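Local coordinates for acyl-CoA synthetase (AMP-forming)/AMP-acid ligase II-like protein (Dyadobacter fermentans, PDB 4GS5) that probably joins medium-chain fatty acids or related carboxylic acids to coenzyme A, with ATP consumed through an AMP-forming ligase reaction, at residues Y28-K33 with R98-D103; A60-S65 with G92-V97; V83-G88 with P131-S136. All blocks are in the same frame, centred on the assembly; numbering follows the deposited sequence.

Contact 1 of 3, residues Y28-K33 with R98-D103; sequences YDFMEK and RGMELD. With EDO (1,2-ethanediol), chain U.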
loop_
_atom_site.group_PDB
_atom_site.type_symbol
_atom_site.label_atom_id
_atom_site.label_comp_id
_atom_site.label_asym_id
_atom_site.label_seq_id
_atom_site.Cartn_x
_atom_site.Cartn_y
_atom_site.Cartn_z
ATOM N N TYR A 28 20.805 10.357 16.395
ATOM C CA TYR A 28 21.645 11.521 16.624
ATOM C C TYR A 28 22.593 11.745 15.439
ATOM O O TYR A 28 22.717 12.867 14.940
ATOM C CB TYR A 28 22.406 11.365 17.933
ATOM C CG TYR A 28 23.355 12.503 18.226
ATOM C CD1 TYR A 28 22.919 13.660 18.876
ATOM C CD2 TYR A 28 24.686 12.426 17.845
ATOM C CE1 TYR A 28 23.796 14.701 19.142
ATOM C CE2 TYR A 28 25.569 13.457 18.109
ATOM C CZ TYR A 28 25.122 14.587 18.757
ATOM O OH TYR A 28 26.016 15.602 19.007
ATOM N N ASP A 29 23.230 10.673 14.975
ATOM C CA ASP A 29 24.147 10.748 13.834
ATOM C C ASP A 29 23.481 11.262 12.563
ATOM O O ASP A 29 24.013 12.135 11.864
ATOM C CB ASP A 29 24.802 9.387 13.567
ATOM C CG ASP A 29 25.800 8.999 14.646
ATOM O OD1 ASP A 29 26.105 9.862 15.496
ATOM O OD2 ASP A 29 26.281 7.842 14.637
ATOM N N PHE A 30 22.311 10.713 12.255
ATOM C CA PHE A 30 21.577 11.201 11.114
ATOM C C PHE A 30 21.264 12.681 11.279
ATOM O O PHE A 30 21.494 13.474 10.367
ATOM C CB PHE A 30 20.271 10.426 10.898
ATOM C CG PHE A 30 19.419 11.014 9.824
ATOM C CD1 PHE A 30 19.631 10.683 8.499
ATOM C CD2 PHE A 30 18.424 11.925 10.134
ATOM C CE1 PHE A 30 18.850 11.236 7.499
ATOM C CE2 PHE A 30 17.656 12.489 9.149
ATOM C CZ PHE A 30 17.863 12.143 7.828
HETATM N N MSE A 31 20.740 13.058 12.441
HETATM C CA MSE A 31 20.378 14.457 12.663
HETATM C C MSE A 31 21.572 15.400 12.537
HETATM O O MSE A 31 21.483 16.453 11.889
HETATM C CB MSE A 31 19.690 14.626 14.012
HETATM C CG MSE A 31 18.346 13.939 14.049
HETATM SE SE MSE A 31 17.609 13.884 15.829
HETATM C CE MSE A 31 16.912 15.706 15.909
ATOM N N GLU A 32 22.689 15.017 13.153
ATOM C CA GLU A 32 23.897 15.815 13.044
ATOM C C GLU A 32 24.227 16.010 11.568
ATOM O O GLU A 32 24.533 17.120 11.139
ATOM C CB GLU A 32 25.048 15.142 13.787
ATOM C CG GLU A 32 24.945 15.280 15.303
ATOM C CD GLU A 32 25.408 16.648 15.813
ATOM O OE1 GLU A 32 26.643 16.851 15.931
ATOM O OE2 GLU A 32 24.543 17.513 16.098
ATOM N N LYS A 33 24.132 14.940 10.781
ATOM C CA LYS A 33 24.433 15.045 9.355
ATOM C C LYS A 33 23.432 15.946 8.615
ATOM O O LYS A 33 23.825 16.769 7.777
ATOM C CB LYS A 33 24.524 13.663 8.688
ATOM C CG LYS A 33 25.030 13.743 7.251
ATOM C CD LYS A 33 25.096 12.393 6.543
ATOM C CE LYS A 33 25.551 12.597 5.094
ATOM N NZ LYS A 33 25.509 11.362 4.261
ATOM N N ARG A 98 11.083 15.244 9.284
ATOM C CA ARG A 98 9.893 16.061 9.551
ATOM C C ARG A 98 10.104 16.881 10.818
ATOM O O ARG A 98 9.871 18.087 10.840
ATOM C CB ARG A 98 8.646 15.182 9.701
ATOM C CG ARG A 98 8.201 14.515 8.409
ATOM C CD ARG A 98 7.276 13.329 8.692
ATOM N NE ARG A 98 6.970 12.579 7.477
ATOM C CZ ARG A 98 6.607 11.301 7.456
ATOM N NH1 ARG A 98 6.500 10.618 8.588
ATOM N NH2 ARG A 98 6.352 10.705 6.308
ATOM N N GLY A 99 10.563 16.215 11.870
ATOM C CA GLY A 99 10.862 16.883 13.125
ATOM C C GLY A 99 11.790 18.078 12.993
ATOM O O GLY A 99 11.566 19.115 13.621
HETATM N N MSE A 100 12.843 17.945 12.190
HETATM C CA MSE A 100 13.807 19.031 12.065
HETATM C C MSE A 100 13.340 20.107 11.091
HETATM O O MSE A 100 13.625 21.290 11.274
HETATM C CB MSE A 100 15.174 18.502 11.644
HETATM C CG MSE A 100 15.921 17.788 12.744
HETATM SE SE MSE A 100 17.596 17.156 12.032
HETATM C CE MSE A 100 16.934 15.872 10.729
ATOM N N GLU A 101 12.633 19.694 10.048
ATOM C CA GLU A 101 12.127 20.654 9.080
ATOM C C GLU A 101 10.951 21.459 9.621
ATOM O O GLU A 101 10.789 22.625 9.278
ATOM C CB GLU A 101 11.742 19.949 7.783
ATOM C CG GLU A 101 12.942 19.516 6.977
ATOM C CD GLU A 101 13.742 20.709 6.491
ATOM O OE1 GLU A 101 13.321 21.327 5.487
ATOM O OE2 GLU A 101 14.774 21.036 7.121
ATOM N N LEU A 102 10.158 20.838 10.489
ATOM C CA LEU A 102 8.874 21.402 10.917
ATOM C C LEU A 102 8.910 21.871 12.375
ATOM O O LEU A 102 7.906 22.338 12.905
ATOM C CB LEU A 102 7.756 20.367 10.707
ATOM C CG LEU A 102 7.599 19.872 9.256
ATOM C CD1 LEU A 102 6.563 18.744 9.103
ATOM C CD2 LEU A 102 7.249 21.022 8.326
ATOM N N ASP A 103 10.074 21.742 13.012
ATOM C CA ASP A 103 10.270 22.160 14.407
ATOM C C ASP A 103 9.359 21.384 15.361
ATOM O O ASP A 103 8.577 21.972 16.118
ATOM C CB ASP A 103 10.021 23.665 14.589
ATOM C CG ASP A 103 10.988 24.526 13.802
ATOM O OD1 ASP A 103 12.112 24.070 13.501
ATOM O OD2 ASP A 103 10.615 25.682 13.500
HETATM C C1 EDO U . 23.247 9.240 5.959
HETATM O O1 EDO U . 24.153 8.930 4.882
HETATM C C2 EDO U . 23.558 8.348 7.152
HETATM O O2 EDO U . 23.219 9.003 8.368
#
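Met-100 and Met-31, both selenomethionines, carry this contact, with Phe-30 as the third partner. Met-100 leaves helix 90-102 pointing toward helix 22-36 and gives up the largest area of the three. The two side chains cross at a slant, SE of Met-100 lying 3.8 Å from CB and 3.9 Å from CG of Met-31. In return, CE of Met-31 reaches back to CG of Met-100 at 3.9 Å. Both chains are bent at the last torsion. In Met-100 this bend (chi3 -65°) turns the methyl CE to the ring of Phe-30, where it meets CE2 at 3.8 Å. The methyl comes to the ring obliquely. Trp-34 and Leu-35, on the next turn of helix 22-36, also touch Met-100. Phe-41 meets the ring of Phe-30 with the planes at about 45°.

Lys-33 is exposed and takes no part. Its NZ donates a hydrogen bond of 2.9 Å to O1 of an ethanediol, probably from the crystallisation liquor, and another to the backbone oxygen of Glu-40.

No hydrogen bond or charge pair crosses between 28-33 and 98-103. All three touching residues are buried. N-terminal helix 22-36 is thus packed on helix 90-102, where Phe-30 also rests on Leu-93, Leu-96 and Val-97. Dispersion and the exclusion of water join them, through long, polarisable methionine side chains, here in their selenium form.

Contact 2 of 3, residues A60-S65 with G92-V97; sequences AQLAAS and GLMMLV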
loop_
_atom_site.group_PDB
_atom_site.type_symbol
_atom_site.label_atom_id
_atom_site.label_comp_id
_atom_site.label_asym_id
_atom_site.label_seq_id
_atom_site.Cartn_x
_atom_site.Cartn_y
_atom_site.Cartn_z
ATOM N N ALA A 60 17.033 17.395 -0.984
ATOM C CA ALA A 60 15.862 18.041 -1.561
ATOM C C ALA A 60 14.627 17.138 -1.499
ATOM O O ALA A 60 13.499 17.607 -1.233
ATOM C CB ALA A 60 16.155 18.476 -3.002
ATOM N N GLN A 61 14.849 15.848 -1.752
ATOM C CA GLN A 61 13.798 14.827 -1.700
ATOM C C GLN A 61 13.177 14.747 -0.318
ATOM O O GLN A 61 11.959 14.774 -0.162
ATOM C CB GLN A 61 14.396 13.449 -2.008
ATOM C CG GLN A 61 14.539 13.133 -3.466
ATOM C CD GLN A 61 14.986 11.707 -3.703
ATOM O OE1 GLN A 61 16.165 11.397 -3.604
ATOM N NE2 GLN A 61 14.041 10.832 -4.020
ATOM N N LEU A 62 14.035 14.577 0.679
ATOM C CA LEU A 62 13.601 14.460 2.061
ATOM C C LEU A 62 12.862 15.715 2.520
ATOM O O LEU A 62 11.833 15.626 3.193
ATOM C CB LEU A 62 14.810 14.184 2.967
ATOM C CG LEU A 62 15.518 12.851 2.667
ATOM C CD1 LEU A 62 16.828 12.708 3.427
ATOM C CD2 LEU A 62 14.598 11.666 2.947
ATOM N N ALA A 63 13.395 16.883 2.165
ATOM C CA ALA A 63 12.792 18.147 2.568
ATOM C C ALA A 63 11.401 18.332 1.942
ATOM O O ALA A 63 10.483 18.831 2.586
ATOM C CB ALA A 63 13.710 19.330 2.210
ATOM N N ALA A 64 11.269 17.950 0.678
ATOM C CA ALA A 64 10.003 18.062 -0.029
ATOM C C ALA A 64 8.966 17.160 0.623
ATOM O O ALA A 64 7.830 17.564 0.840
ATOM C CB ALA A 64 10.176 17.693 -1.491
ATOM N N SER A 65 9.384 15.947 0.964
ATOM C CA SER A 65 8.509 14.953 1.574
ATOM C C SER A 65 7.989 15.405 2.944
ATOM O O SER A 65 6.787 15.351 3.215
ATOM C CB SER A 65 9.250 13.619 1.674
ATOM O OG SER A 65 8.443 12.624 2.239
ATOM N N GLY A 92 11.520 5.337 9.922
ATOM C CA GLY A 92 11.848 6.036 11.147
ATOM C C GLY A 92 12.621 7.310 10.889
ATOM O O GLY A 92 12.340 8.340 11.493
ATOM N N LEU A 93 13.618 7.246 10.011
ATOM C CA LEU A 93 14.392 8.441 9.683
ATOM C C LEU A 93 13.503 9.582 9.155
ATOM O O LEU A 93 13.770 10.745 9.427
ATOM C CB LEU A 93 15.524 8.106 8.710
ATOM C CG LEU A 93 16.543 7.131 9.319
ATOM C CD1 LEU A 93 17.680 6.852 8.355
ATOM C CD2 LEU A 93 17.074 7.714 10.619
HETATM N N MSE A 94 12.433 9.266 8.427
HETATM C CA MSE A 94 11.550 10.338 7.954
HETATM C C MSE A 94 10.890 11.110 9.106
HETATM O O MSE A 94 10.598 12.301 8.983
HETATM C CB MSE A 94 10.509 9.839 6.941
HETATM C CG MSE A 94 11.044 9.755 5.508
HETATM SE SE MSE A 94 11.486 11.496 4.686
HETATM C CE MSE A 94 10.251 12.636 5.645
HETATM N N MSE A 95 10.665 10.450 10.235
HETATM C CA MSE A 95 10.094 11.160 11.379
HETATM C C MSE A 95 11.074 12.219 11.889
HETATM O O MSE A 95 10.655 13.300 12.349
HETATM C CB MSE A 95 9.725 10.181 12.498
HETATM C CG MSE A 95 8.520 9.312 12.180
HETATM SE SE MSE A 95 6.913 10.385 11.983
HETATM C CE MSE A 95 6.758 11.047 13.802
ATOM N N LEU A 96 12.375 11.918 11.797
ATOM C CA LEU A 96 13.415 12.862 12.231
ATOM C C LEU A 96 13.498 14.068 11.306
ATOM O O LEU A 96 13.619 15.204 11.761
ATOM C CB LEU A 96 14.783 12.177 12.284
ATOM C CG LEU A 96 14.863 10.906 13.133
ATOM C CD1 LEU A 96 16.290 10.382 13.134
ATOM C CD2 LEU A 96 14.387 11.193 14.548
ATOM N N VAL A 97 13.449 13.804 10.002
ATOM C CA VAL A 97 13.464 14.854 8.991
ATOM C C VAL A 97 12.290 15.802 9.165
ATOM O O VAL A 97 12.473 17.026 9.193
ATOM C CB VAL A 97 13.433 14.265 7.560
ATOM C CG1 VAL A 97 13.217 15.374 6.529
ATOM C CG2 VAL A 97 14.730 13.503 7.278
#
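Two apolar meetings and a polar-to-apolar one join 60-65 to 92-97; no hydrogen bond crosses. The first apolar meeting is between Leu-62 and Met-94, a selenomethionine. The methyl CD2 of Leu-62 lies 3.6 Å from SE of Met-94, and the two side chains run at a slant to each other. Met-94 does not start out straight at its partner. Its chain folds at chi2 (-67°) and again at chi3, and this brings SE and CE across to helix 59-72. The second apolar meeting is between Leu-62 and Val-97. CG1 of Val-97 stands 4.1 Å from CB of Leu-62. CG1 of Val-97 is nearer still to the backbone, 3.6 Å from the carbonyl oxygen O of Leu-62. CG1 is placed anti to the backbone N of Val-97 (chi1 171°), the branch that faces helix 59-72.

The polar group is the hydroxyl of Ser-65. Its OG lies 3.9 Å from CE of Met-94 and 4.1 Å from SE of Met-94. This is van der Waals contact of a hydroxyl with a selenoether. Leu-62 and Ser-65 are three residues apart on one helix, and Met-94 and Val-97 are likewise on the other, so each helix offers residues from successive turns.

The short helical segments cross at -75°, with 9.9 Å between their axes at closest approach. Leu-62 is also covered by Trp-34 of helix 22-36 and by Phe-41 of strand 40-46. Val-97 and Leu-96 pack on Phe-30 of helix 22-36. Met-95 is turned to strand 126-129, where it touches Phe-126 and Ala-128. Helix 90-102 is thus packed between helices 59-72 and 22-36 and the strand layer.

Contact 3 of 3, residues V83-G88 with P131-S136; sequences VCLNVG and PMQLQS. With EDO (1,2-ethanediol), chain B.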
loop_
_atom_site.group_PDB
_atom_site.type_symbol
_atom_site.label_atom_id
_atom_site.label_comp_id
_atom_site.label_asym_id
_atom_site.label_seq_id
_atom_site.Cartn_x
_atom_site.Cartn_y
_atom_site.Cartn_z
ATOM N N VAL A 83 8.254 8.964 17.938
ATOM C CA VAL A 83 8.966 8.220 16.906
ATOM C C VAL A 83 9.135 6.765 17.349
ATOM O O VAL A 83 10.014 6.468 18.157
ATOM C CB VAL A 83 10.370 8.833 16.664
ATOM C CG1 VAL A 83 11.101 8.091 15.538
ATOM C CG2 VAL A 83 10.248 10.321 16.354
ATOM N N CYS A 84 8.294 5.873 16.827
ATOM C CA CYS A 84 8.285 4.465 17.236
ATOM C C CYS A 84 8.515 3.538 16.054
ATOM O O CYS A 84 8.304 2.332 16.153
ATOM C CB CYS A 84 6.960 4.099 17.912
ATOM S SG CYS A 84 5.473 4.449 16.885
ATOM N N LEU A 85 8.934 4.116 14.934
ATOM C CA LEU A 85 9.372 3.348 13.785
ATOM C C LEU A 85 10.891 3.241 13.832
ATOM O O LEU A 85 11.572 4.145 14.318
ATOM C CB LEU A 85 8.922 4.042 12.510
ATOM C CG LEU A 85 7.399 4.068 12.388
ATOM C CD1 LEU A 85 6.961 5.024 11.309
ATOM C CD2 LEU A 85 6.918 2.654 12.126
ATOM N N ASN A 86 11.409 2.128 13.335
ATOM C CA ASN A 86 12.827 1.813 13.426
ATOM C C ASN A 86 13.657 2.875 12.715
ATOM O O ASN A 86 13.552 3.028 11.498
ATOM C CB ASN A 86 13.086 0.425 12.826
ATOM C CG ASN A 86 14.411 -0.161 13.262
ATOM O OD1 ASN A 86 15.436 0.513 13.226
ATOM N ND2 ASN A 86 14.395 -1.425 13.690
ATOM N N VAL A 87 14.456 3.628 13.473
ATOM C CA VAL A 87 15.257 4.698 12.881
ATOM C C VAL A 87 16.493 4.131 12.197
ATOM O O VAL A 87 17.286 4.868 11.620
ATOM C CB VAL A 87 15.689 5.763 13.915
ATOM C CG1 VAL A 87 14.497 6.599 14.354
ATOM C CG2 VAL A 87 16.398 5.106 15.104
ATOM N N GLY A 88 16.669 2.818 12.278
ATOM C CA GLY A 88 17.699 2.171 11.490
ATOM C C GLY A 88 17.254 2.145 10.034
ATOM O O GLY A 88 18.051 1.849 9.144
ATOM N N PRO A 131 0.188 -0.726 11.163
ATOM C CA PRO A 131 -1.142 -1.115 11.642
ATOM C C PRO A 131 -1.086 -2.056 12.839
ATOM O O PRO A 131 -1.895 -1.916 13.760
ATOM C CB PRO A 131 -1.744 -1.849 10.431
ATOM C CG PRO A 131 -1.107 -1.158 9.253
ATOM C CD PRO A 131 0.319 -0.872 9.703
HETATM N N MSE A 132 -0.149 -3.005 12.830
HETATM C CA MSE A 132 -0.017 -3.914 13.948
HETATM C C MSE A 132 0.299 -3.186 15.254
HETATM O O MSE A 132 -0.089 -3.631 16.339
HETATM C CB MSE A 132 1.068 -4.950 13.671
HETATM C CG MSE A 132 0.862 -6.199 14.448
HETATM SE SE MSE A 132 1.959 -7.633 13.770
HETATM C CE MSE A 132 0.814 -8.317 12.348
ATOM N N GLN A 133 1.022 -2.080 15.162
ATOM C CA GLN A 133 1.309 -1.313 16.374
ATOM C C GLN A 133 0.050 -0.694 16.964
ATOM O O GLN A 133 -0.113 -0.644 18.187
ATOM C CB GLN A 133 2.374 -0.246 16.132
ATOM C CG GLN A 133 3.792 -0.826 16.063
ATOM C CD GLN A 133 4.806 0.218 15.654
ATOM O OE1 GLN A 133 4.594 0.958 14.695
ATOM N NE2 GLN A 133 5.911 0.294 16.385
ATOM N N LEU A 134 -0.850 -0.219 16.103
ATOM C CA LEU A 134 -2.078 0.372 16.616
ATOM C C LEU A 134 -2.979 -0.720 17.177
ATOM O O LEU A 134 -3.650 -0.541 18.189
ATOM C CB LEU A 134 -2.817 1.146 15.524
ATOM C CG LEU A 134 -4.143 1.782 15.932
ATOM C CD1 LEU A 134 -3.919 2.731 17.104
ATOM C CD2 LEU A 134 -4.751 2.515 14.731
ATOM N N GLN A 135 -3.006 -1.865 16.517
ATOM C CA GLN A 135 -3.840 -2.965 16.986
ATOM C C GLN A 135 -3.353 -3.446 18.350
ATOM O O GLN A 135 -4.153 -3.841 19.195
ATOM C CB GLN A 135 -3.839 -4.118 15.979
ATOM C CG GLN A 135 -5.040 -5.071 16.111
ATOM C CD GLN A 135 -4.801 -6.207 17.087
ATOM O OE1 GLN A 135 -3.676 -6.443 17.522
ATOM N NE2 GLN A 135 -5.867 -6.935 17.420
ATOM N N SER A 136 -2.031 -3.418 18.553
ATOM C CA SER A 136 -1.427 -3.878 19.811
ATOM C C SER A 136 -1.825 -2.959 20.952
ATOM O O SER A 136 -2.171 -3.413 22.034
ATOM C CB SER A 136 0.104 -3.903 19.724
ATOM O OG SER A 136 0.572 -5.047 19.038
HETATM C C1 EDO B . 0.240 -5.510 9.046
HETATM O O1 EDO B . -0.693 -5.899 10.063
HETATM C C2 EDO B . 0.775 -4.100 9.300
HETATM O O2 EDO B . 1.563 -4.023 10.496
#
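The flat carboxamide of Gln-133 points its NE2 at the backbone oxygen O of Cys-84, which lies almost in the amide plane, 3° out of it. NE2 of Gln-133 donates to O of Cys-84 at 3.2 Å, and the bond is nearly straight, 166° at the hydrogen. At the acceptor, the donor stands 37° above the carbonyl plane of Cys-84, off the lone pairs. OE1 of Gln-133 has the methyl CD2 of Leu-85 at 3.9 Å. Beyond CG the glutamine chain is extended, which carries the amide from helix 131-139 across to the loop.

Cys-84 points toward the helix, its SG 4.2 Å from NE2 of Gln-133. The stronger partner of the Gln-133 amide is the backbone oxygen of Thr-112, to which NE2 also donates. OE1 accepts from the backbone N of Val-130. Further along the loop, OD1 of Asn-86 accepts from N of Gly-88 at 2.8 Å, an Asx turn. At the start of helix 131-139, N of Met-132, a selenomethionine, donates to O2 of an ethanediol at 3.1 Å.

A leucine in place of Gln-133 would probably leave the oxygens of Cys-84 and Thr-112 and the N-H of Val-130 without this mate, and so weaken the tie between loop and helix.

The chemistry is that of one buried amide whose two ends are both used. It satisfies backbone groups of three separate places in the chain, with little apolar packing between the segments.

In the fold
Contacts 1 and 2 both use helix 90-102, and they join there: CZ of Phe-30 is 3.5 Å from CG2 of Val-97. Both are buried, apolar helix-to-helix packing without hydrogen bonds, and selenomethionines take part in each. Contact 3 is polar. It links a loop to the start of a helix by one amide hydrogen bond. It is largely buried too, though Leu-85 is partly exposed. Contact 1 lies farthest from the chain centre, about 26 Å centre to centre, with contact 2 at about 19 Å and contact 3 at about 16 Å. The loop 83-88 leads into helix 90-102, and Gly-92 CA lies 3.8 Å from Leu-85 CB, so contacts 2 and 3 also touch.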